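Local coordinates for protein putative sugar ABC transporter (Yersinia enterocolitica subsp. enterocolitica 8081, PDB 5ULB) that probably binds methylthioribose-type sugars for uptake by an ABC transporter, and holds both anomers of a selenium-containing analogue in this crystal, at residues A[237-242]-A[257-262]; A[243-248]-A[302-307]. All blocks are in the same frame, centred on the assembly; numbering follows the deposited sequence.

Contact 1 of 2, residues A[237-242]-A[257-262]; sequences IDISNQ and SVAVDP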
loop_
_atom_site.group_PDB
_atom_site.type_symbol
_atom_site.label_atom_id
_atom_site.label_comp_id
_atom_site.label_asym_id
_atom_site.label_seq_id
_atom_site.Cartn_x
_atom_site.Cartn_y
_atom_site.Cartn_z
ATOM N N ILE A 237 -4.880 9.118 1.310
ATOM C CA ILE A 237 -4.124 7.978 1.831
ATOM C C ILE A 237 -2.963 7.698 0.860
ATOM O O ILE A 237 -3.101 7.960 -0.375
ATOM C CB ILE A 237 -5.066 6.790 2.006
ATOM C CG1 ILE A 237 -6.115 7.122 3.121
ATOM C CG2 ILE A 237 -4.327 5.512 2.357
ATOM C CD1 ILE A 237 -7.220 6.158 3.291
ATOM N N ASP A 238 -1.887 7.224 1.391
ATOM C CA ASP A 238 -0.663 6.844 0.695
ATOM C C ASP A 238 0.319 7.973 0.426
ATOM O O ASP A 238 -0.095 9.123 0.442
ATOM C CB ASP A 238 -0.855 6.050 -0.606
ATOM C CG ASP A 238 -1.754 4.874 -0.513
ATOM O OD1 ASP A 238 -1.626 4.077 0.477
ATOM O OD2 ASP A 238 -2.604 4.693 -1.462
ATOM N N ILE A 239 1.572 7.637 0.149
ATOM C CA ILE A 239 2.535 8.637 -0.234
ATOM C C ILE A 239 3.476 8.056 -1.255
ATOM O O ILE A 239 3.672 6.853 -1.375
ATOM C CB ILE A 239 3.396 9.118 1.004
ATOM C CG1 ILE A 239 4.076 10.444 0.814
ATOM C CG2 ILE A 239 4.343 8.044 1.499
ATOM C CD1 ILE A 239 3.113 11.591 0.614
ATOM N N SER A 240 4.065 8.932 -2.068
ATOM C CA SER A 240 5.011 8.601 -3.103
ATOM C C SER A 240 5.818 9.855 -3.383
ATOM O O SER A 240 5.431 10.964 -2.981
ATOM C CB SER A 240 4.283 8.060 -4.379
ATOM O OG SER A 240 3.629 9.148 -4.999
ATOM N N ASN A 241 6.894 9.734 -4.180
ATOM C CA ASN A 241 7.693 10.894 -4.508
ATOM C C ASN A 241 6.845 11.909 -5.221
ATOM O O ASN A 241 6.995 13.132 -4.946
ATOM C CB ASN A 241 8.887 10.512 -5.366
ATOM C CG ASN A 241 9.931 9.711 -4.643
ATOM O OD1 ASN A 241 9.982 9.619 -3.378
ATOM N ND2 ASN A 241 10.834 9.114 -5.442
ATOM N N GLN A 242 6.019 11.514 -6.157
ATOM C CA GLN A 242 5.141 12.428 -6.878
ATOM C C GLN A 242 4.269 13.237 -5.939
ATOM O O GLN A 242 4.152 14.432 -6.069
ATOM C CB GLN A 242 4.274 11.666 -7.917
ATOM C CG GLN A 242 3.379 12.584 -8.760
ATOM C CD GLN A 242 2.393 11.898 -9.752
ATOM O OE1 GLN A 242 2.439 10.709 -9.915
ATOM N NE2 GLN A 242 1.529 12.660 -10.381
ATOM N N SER A 257 -1.472 13.630 3.430
ATOM C CA SER A 257 -1.385 12.229 3.041
ATOM C C SER A 257 -1.188 11.473 4.360
ATOM O O SER A 257 -0.279 11.807 5.138
ATOM C CB SER A 257 -0.204 11.896 2.155
ATOM O OG SER A 257 -0.505 12.191 0.770
ATOM N N VAL A 258 -1.925 10.399 4.557
ATOM C CA VAL A 258 -1.776 9.517 5.705
ATOM C C VAL A 258 -1.255 8.178 5.127
ATOM O O VAL A 258 -1.948 7.649 4.247
ATOM C CB VAL A 258 -3.087 9.364 6.483
ATOM C CG1 VAL A 258 -2.819 8.516 7.701
ATOM C CG2 VAL A 258 -3.612 10.719 6.899
ATOM N N ALA A 259 -0.093 7.745 5.613
ATOM C CA ALA A 259 0.585 6.694 4.811
ATOM C C ALA A 259 1.556 5.856 5.611
ATOM O O ALA A 259 2.065 6.284 6.635
ATOM C CB ALA A 259 1.349 7.380 3.680
ATOM N N VAL A 260 1.775 4.667 5.071
ATOM C CA VAL A 260 2.854 3.767 5.435
ATOM C C VAL A 260 3.813 3.729 4.261
ATOM O O VAL A 260 3.358 3.709 3.087
ATOM C CB VAL A 260 2.320 2.327 5.764
ATOM C CG1 VAL A 260 3.420 1.383 6.123
ATOM C CG2 VAL A 260 1.237 2.360 6.855
ATOM N N ASP A 261 5.082 3.650 4.501
ATOM C CA ASP A 261 6.085 3.551 3.393
ATOM C C ASP A 261 5.885 2.145 2.741
ATOM O O ASP A 261 6.097 1.124 3.389
ATOM C CB ASP A 261 7.506 3.610 3.936
ATOM C CG ASP A 261 8.600 3.568 2.868
ATOM O OD1 ASP A 261 8.269 3.321 1.678
ATOM O OD2 ASP A 261 9.760 3.795 3.282
ATOM N N PRO A 262 5.474 2.090 1.448
ATOM C CA PRO A 262 5.295 0.770 0.849
ATOM C C PRO A 262 6.522 0.006 0.730
ATOM O O PRO A 262 6.411 -1.260 0.691
ATOM C CB PRO A 262 4.614 1.125 -0.516
ATOM C CG PRO A 262 4.170 2.538 -0.449
ATOM C CD PRO A 262 5.143 3.177 0.509
HETATM O O HOH W 1 -0.401 4.021 2.937
HETATM O O HOH W 2 1.833 4.692 0.939
#
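Ile237 and Val258 form a parallel beta bridge. The N of Asp238 donates to Val258 O at 2.9 Å, arriving from above the carbonyl plane, 39° out of it. Ser257 OG donates to Asp238 O at 3.1 Å, nearly along the C=O axis, and also bonds to the indole NE1 of Trp254. The methyl of Ala259 meets the peptide between Asp238 and Ile239, with CB 3.5 Å from Asp238 C. Ile239 straddles the two small residues. Its CG1 branch is anti to the backbone N (chi1 -160°), which carries CD1 to 3.7 Å from Ser257 CB, while CG2 lies 3.8 Å from Ala259 CB. The Asp238 side chain leaves its backbone away from segment 257-262, and its carboxylate is part of the sugar pocket. OD2 accepts from the backbone N of Asp214. OD1 accepts from a water at 2.7 Å that also takes the N-H of Val260. OD1 is also close to O2 of either bound anomer. A second water links Ile239 N to Val260 O. These bonds satisfy buried Asp238 N and O, Ile239 N, and Val260 N and O. The partners of Asp238 would help fix the rotation of its carboxylate beside the ligand.

Contact 2 of 2, residues A[243-248]-A[302-307]; sequences DLQLMR and PGPVNV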
loop_
_atom_site.group_PDB
_atom_site.type_symbol
_atom_site.label_atom_id
_atom_site.label_comp_id
_atom_site.label_asym_id
_atom_site.label_seq_id
_atom_site.Cartn_x
_atom_site.Cartn_y
_atom_site.Cartn_z
ATOM N N ASP A 243 3.670 12.559 -4.978
ATOM C CA ASP A 243 2.729 13.287 -4.092
ATOM C C ASP A 243 3.447 14.377 -3.346
ATOM O O ASP A 243 2.884 15.452 -3.117
ATOM C CB ASP A 243 2.115 12.291 -3.015
ATOM C CG ASP A 243 1.463 11.135 -3.540
ATOM O OD1 ASP A 243 1.129 11.011 -4.724
ATOM O OD2 ASP A 243 1.232 10.179 -2.696
ATOM N N LEU A 244 4.663 14.066 -2.852
ATOM C CA LEU A 244 5.447 15.096 -2.146
ATOM C C LEU A 244 5.703 16.295 -3.035
ATOM O O LEU A 244 5.648 17.454 -2.563
ATOM C CB LEU A 244 6.710 14.484 -1.629
ATOM C CG LEU A 244 6.502 13.343 -0.612
ATOM C CD1 LEU A 244 7.775 12.610 -0.371
ATOM C CD2 LEU A 244 5.931 13.882 0.748
ATOM N N GLN A 245 6.072 16.088 -4.283
ATOM C CA GLN A 245 6.212 17.219 -5.237
ATOM C C GLN A 245 4.885 17.973 -5.433
ATOM O O GLN A 245 4.882 19.188 -5.464
ATOM C CB GLN A 245 6.758 16.706 -6.584
ATOM C CG GLN A 245 8.204 16.196 -6.598
ATOM C CD GLN A 245 9.242 17.324 -6.413
ATOM O OE1 GLN A 245 9.472 17.813 -5.277
ATOM N NE2 GLN A 245 9.803 17.845 -7.535
ATOM N N LEU A 246 3.817 17.223 -5.575
ATOM C CA LEU A 246 2.512 17.904 -5.791
ATOM C C LEU A 246 2.111 18.737 -4.566
ATOM O O LEU A 246 1.554 19.787 -4.770
ATOM C CB LEU A 246 1.443 16.943 -6.187
ATOM C CG LEU A 246 1.734 16.148 -7.492
ATOM C CD1 LEU A 246 0.636 15.125 -7.722
ATOM C CD2 LEU A 246 1.994 16.976 -8.671
HETATM N N MSE A 247 2.363 18.272 -3.350
HETATM C CA MSE A 247 2.051 19.088 -2.171
HETATM C C MSE A 247 2.845 20.391 -2.152
HETATM O O MSE A 247 2.330 21.349 -1.645
HETATM C CB MSE A 247 2.184 18.158 -0.898
HETATM C CG MSE A 247 1.209 16.920 -0.770
HETATM SE SE MSE A 247 1.547 15.471 0.574
HETATM C CE MSE A 247 2.795 16.346 1.917
ATOM N N ARG A 248 4.004 20.434 -2.829
ATOM C CA ARG A 248 4.915 21.659 -2.904
ATOM C C ARG A 248 4.637 22.590 -4.113
ATOM O O ARG A 248 5.197 23.660 -4.112
ATOM C CB ARG A 248 6.400 21.143 -2.930
ATOM C CG ARG A 248 6.851 20.695 -1.587
ATOM C CD ARG A 248 8.245 20.090 -1.546
ATOM N NE ARG A 248 9.220 20.999 -2.170
ATOM C CZ ARG A 248 9.871 21.994 -1.588
ATOM N NH1 ARG A 248 9.597 22.293 -0.304
ATOM N NH2 ARG A 248 10.731 22.772 -2.346
ATOM N N PRO A 302 13.521 23.248 2.136
ATOM C CA PRO A 302 14.234 24.095 1.152
ATOM C C PRO A 302 14.338 23.555 -0.282
ATOM O O PRO A 302 14.806 24.220 -1.207
ATOM C CB PRO A 302 15.610 24.188 1.790
ATOM C CG PRO A 302 15.843 22.881 2.521
ATOM C CD PRO A 302 14.445 22.526 3.068
ATOM N N GLY A 303 13.985 22.316 -0.481
ATOM C CA GLY A 303 13.900 21.803 -1.829
ATOM C C GLY A 303 13.122 20.512 -1.789
ATOM O O GLY A 303 12.550 20.106 -0.722
ATOM N N PRO A 304 13.110 19.807 -2.938
ATOM C CA PRO A 304 12.310 18.632 -3.034
ATOM C C PRO A 304 12.704 17.602 -1.946
ATOM O O PRO A 304 13.875 17.463 -1.594
ATOM C CB PRO A 304 12.635 18.058 -4.480
ATOM C CG PRO A 304 13.034 19.249 -5.202
ATOM C CD PRO A 304 13.738 20.155 -4.217
ATOM N N VAL A 305 11.714 16.829 -1.483
ATOM C CA VAL A 305 11.937 15.733 -0.573
ATOM C C VAL A 305 11.334 14.456 -1.206
ATOM O O VAL A 305 10.222 14.493 -1.771
ATOM C CB VAL A 305 11.178 15.987 0.716
ATOM C CG1 VAL A 305 11.393 14.854 1.785
ATOM C CG2 VAL A 305 11.489 17.341 1.230
ATOM N N ASN A 306 12.095 13.353 -1.205
ATOM C CA ASN A 306 11.567 12.062 -1.602
ATOM C C ASN A 306 11.126 11.261 -0.388
ATOM O O ASN A 306 11.353 11.622 0.743
ATOM C CB ASN A 306 12.570 11.313 -2.480
ATOM C CG ASN A 306 13.864 11.142 -1.876
ATOM O OD1 ASN A 306 13.999 10.997 -0.630
ATOM N ND2 ASN A 306 14.910 10.941 -2.838
ATOM N N VAL A 307 10.466 10.154 -0.635
ATOM C CA VAL A 307 9.947 9.320 0.487
ATOM C C VAL A 307 11.057 8.897 1.388
ATOM O O VAL A 307 10.911 8.936 2.590
ATOM C CB VAL A 307 9.112 8.151 -0.071
ATOM C CG1 VAL A 307 8.670 7.200 1.007
ATOM C CG2 VAL A 307 7.936 8.627 -0.836
HETATM O O HOH W 3 9.168 17.020 -2.899
#
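Leu244 packs against the backbone of Val305. Its side chain can be followed outward. CB starts 3.5 Å from Val305 O. CG sits beside the backbone N of its own residue (chi1 -62°) and is still near that carbonyl. From there CD1 runs along the loop backbone. It lies 3.4 Å from Val305 O, then passes the carbonyl carbon of Asn306, and meets the CG2 methyl of Val307 at 4.0 Å. The side chain also touches Ile239, Leu298 and Leu310.

One turn further on, Arg248 reaches the loop with a chain that bends at chi3 (52°). This bend lays the guanidinium flat against the carbonyl of Gly303, whose O stands 3.4 Å above the plane, over its centre. NH2 is 3.3 Å from Gly303 C. The face-on contact is not a hydrogen bond. The polar grip comes from NH1, which donates to the carbonyls of Leu298 and Gln301.

Gln245 is exposed. Its chain bends at chi2 (-70°) and brings OE1 to 3.3 Å from Pro304 CB. A water takes the N-H of Val305 at 2.9 Å and sits beside OE1, but that second approach is unusually short and its bonding is doubtful.

The contact joins helix 241-248 to the irregular segment that follows helix 295-299. Helix 295-299 adds Leu298 beside both Leu244 and Val305. Elsewhere on helix 241-248, Asp243 and Leu246 touch Trp254 of strand 254-259. The helix thus packs on this strand through those residues and on the loop through Leu244, Gln245 and Arg248.

Both contacts use helix 241-248. Contact 1 holds its N-terminal start and contact 2 its later turns. Their centres are 12 Å apart. Contact 1 is wholly buried, at the ligand pocket, and depends on hydrogen bonds, ordered water and close apolar packing between a strand end and the loop leading into the helix. Contact 2 is only partly buried and farther from the sugar: the side chain of Val307 is about 13 Å from the bound sugar. No direct hydrogen bond crosses between its segments, and it relies on methyl packing and an arginine face. The two meet where Asn241 OD1 probably accepts a hydrogen bond from Val307 N, at 2.8 Å.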